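Local atomic coordinates of G protein coupled receptor (Arabidopsis thaliana, PDB entry 3T33), a protein that binds zinc as a plant member of the LanC-like protein family and may play a role in abscisic acid signalling. Residues H286-A291 with I332-S337. Numbering follows the deposited sequence.
Sequences HWCHGA and ICHGIS. With ZN (zinc ion), chain B.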
loop_
_atom_site.group_PDB
_atom_site.type_symbol
_atom_site.label_atom_id
_atom_site.label_comp_id
_atom_site.label_asym_id
_atom_site.label_seq_id
_atom_site.Cartn_x
_atom_site.Cartn_y
_atom_site.Cartn_z
ATOM N N HIS A 286 -3.299 -6.202 -9.685
ATOM C CA HIS A 286 -3.498 -6.026 -8.223
ATOM C C HIS A 286 -2.260 -5.344 -7.726
ATOM O O HIS A 286 -1.228 -5.375 -8.404
ATOM C CB HIS A 286 -3.477 -7.366 -7.458
ATOM C CG HIS A 286 -4.548 -8.352 -7.832
ATOM N ND1 HIS A 286 -5.662 -8.023 -8.585
ATOM C CD2 HIS A 286 -4.710 -9.653 -7.465
ATOM C CE1 HIS A 286 -6.443 -9.096 -8.703
ATOM N NE2 HIS A 286 -5.909 -10.080 -7.997
ATOM N N TRP A 287 -2.363 -4.737 -6.543
ATOM C CA TRP A 287 -1.186 -4.389 -5.783
ATOM C C TRP A 287 -0.381 -5.686 -5.629
ATOM O O TRP A 287 0.804 -5.681 -5.817
ATOM C CB TRP A 287 -1.562 -3.947 -4.369
ATOM C CG TRP A 287 -0.357 -3.728 -3.561
ATOM C CD1 TRP A 287 0.565 -2.754 -3.744
ATOM C CD2 TRP A 287 0.117 -4.532 -2.475
ATOM N NE1 TRP A 287 1.565 -2.867 -2.814
ATOM C CE2 TRP A 287 1.326 -3.965 -2.035
ATOM C CE3 TRP A 287 -0.357 -5.689 -1.846
ATOM C CZ2 TRP A 287 2.091 -4.511 -0.974
ATOM C CZ3 TRP A 287 0.386 -6.218 -0.779
ATOM C CH2 TRP A 287 1.586 -5.619 -0.350
ATOM N N CYS A 288 -1.013 -6.773 -5.188
ATOM C CA CYS A 288 -0.221 -7.952 -4.802
ATOM C C CYS A 288 0.476 -8.540 -6.019
ATOM O O CYS A 288 1.669 -8.789 -5.958
ATOM C CB CYS A 288 -0.991 -8.963 -3.939
ATOM S SG CYS A 288 -2.458 -9.542 -4.668
ATOM N N HIS A 289 -0.219 -8.641 -7.144
ATOM C CA HIS A 289 0.379 -9.119 -8.407
ATOM C C HIS A 289 -0.090 -8.245 -9.566
ATOM O O HIS A 289 -1.285 -7.963 -9.706
ATOM C CB HIS A 289 -0.080 -10.559 -8.717
ATOM C CG HIS A 289 0.153 -11.536 -7.593
ATOM N ND1 HIS A 289 1.411 -12.005 -7.256
ATOM C CD2 HIS A 289 -0.722 -12.144 -6.746
ATOM C CE1 HIS A 289 1.294 -12.840 -6.235
ATOM N NE2 HIS A 289 0.013 -12.945 -5.905
ATOM N N GLY A 290 0.824 -7.838 -10.424
ATOM C CA GLY A 290 0.396 -7.107 -11.619
ATOM C C GLY A 290 0.841 -5.653 -11.614
ATOM O O GLY A 290 1.630 -5.219 -10.775
ATOM N N ALA A 291 0.337 -4.919 -12.583
ATOM C CA ALA A 291 0.642 -3.499 -12.821
ATOM C C ALA A 291 0.629 -2.558 -11.580
ATOM O O ALA A 291 1.513 -1.751 -11.447
ATOM C CB ALA A 291 -0.374 -2.998 -13.837
ATOM N N ILE A 332 -7.537 -3.201 -0.490
ATOM C CA ILE A 332 -6.224 -2.674 -0.677
ATOM C C ILE A 332 -5.305 -3.636 -1.435
ATOM O O ILE A 332 -4.708 -3.233 -2.450
ATOM C CB ILE A 332 -5.621 -2.308 0.685
ATOM C CG1 ILE A 332 -6.248 -1.020 1.244
ATOM C CG2 ILE A 332 -4.097 -2.177 0.626
ATOM C CD1 ILE A 332 -5.869 0.268 0.543
ATOM N N CYS A 333 -5.192 -4.871 -0.958
ATOM C CA CYS A 333 -4.341 -5.866 -1.600
ATOM C C CYS A 333 -4.645 -5.970 -3.091
ATOM O O CYS A 333 -3.807 -5.634 -3.929
ATOM C CB CYS A 333 -4.516 -7.231 -0.931
ATOM S SG CYS A 333 -3.030 -8.263 -0.941
ATOM N N HIS A 334 -5.845 -6.438 -3.414
ATOM C CA HIS A 334 -6.261 -6.588 -4.804
ATOM C C HIS A 334 -7.672 -6.051 -5.018
ATOM O O HIS A 334 -8.622 -6.820 -5.167
ATOM C CB HIS A 334 -6.186 -8.056 -5.231
ATOM C CG HIS A 334 -6.439 -9.021 -4.116
ATOM N ND1 HIS A 334 -5.428 -9.544 -3.338
ATOM C CD2 HIS A 334 -7.590 -9.560 -3.646
ATOM C CE1 HIS A 334 -5.945 -10.363 -2.440
ATOM N NE2 HIS A 334 -7.255 -10.391 -2.605
ATOM N N GLY A 335 -7.801 -4.729 -5.032
ATOM C CA GLY A 335 -9.090 -4.092 -5.226
ATOM C C GLY A 335 -8.966 -2.650 -5.677
ATOM O O GLY A 335 -7.890 -2.203 -6.074
ATOM N N ILE A 336 -10.074 -1.919 -5.615
ATOM C CA ILE A 336 -10.094 -0.523 -6.019
ATOM C C ILE A 336 -9.426 0.404 -4.998
ATOM O O ILE A 336 -8.564 1.185 -5.368
ATOM C CB ILE A 336 -11.518 -0.060 -6.371
ATOM C CG1 ILE A 336 -12.063 -0.981 -7.476
ATOM C CG2 ILE A 336 -11.507 1.420 -6.818
ATOM C CD1 ILE A 336 -13.571 -0.812 -7.821
ATOM N N SER A 337 -9.712 0.296 -3.703
ATOM C CA SER A 337 -9.034 1.195 -2.750
ATOM C C SER A 337 -7.503 1.139 -2.985
ATOM O O SER A 337 -6.811 2.164 -2.927
ATOM C CB SER A 337 -9.390 0.884 -1.287
ATOM O OG SER A 337 -10.800 0.787 -1.048
HETATM ZN ZN ZN B . -3.629 -9.481 -2.792
HETATM O O HOH W 1 -4.805 -3.652 -5.213
#
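Cys-288, Cys-333 and His-334 converge on one zinc ion and so tie the turn 286-291 to the turn 332-337. The SG of Cys-288 binds the metal at 2.2 Å and the SG of Cys-333 at 2.3 Å, while the imidazole of His-334 presents ND1 at 1.9 Å; a fourth ligand comes from outside the two segments. In Cys-288, SG lies between the backbone N and the carbonyl carbon (chi1 56°), which swings it across to the facing turn. There it meets the rim of the His-334 ring close to the ring plane, SG to ND1 3.3 Å, as expected of two ligands sharing one metal. The other sulfur has a second neighbour: the SG of Cys-333 also sits at the edge of the Trp-287 six-membered ring, 3.8 Å from CE3, in a sulfur-aromatic contact. With CG anti to the backbone N (chi1 174°), the indole is carried past Cys-333, and Phe-410 stacks on it while Tyr-413 meets it edge to face. Next to the metal site, CB of His-334 lies over one face of the His-286 imidazole, and the two rings meet obliquely, their planes at 37°. A water also joins the two backbones, accepting from Trp-287 N at 3.0 Å and from Gly-335 N and probably donating to Cys-333 O. Cys-288 N probably donates to that carbonyl too, in a bent bond, the place of the oxygen being uncertain. Each turn leads into a helix, 291-305 after Gly-290 and 336-350 after Gly-335, both glycines being N-caps. Cysteine, cysteine and histidine on helix-preceding turns, gathered near the middle of an all-helical barrel, form the zinc site characteristic of lanthionine cyclase-like proteins.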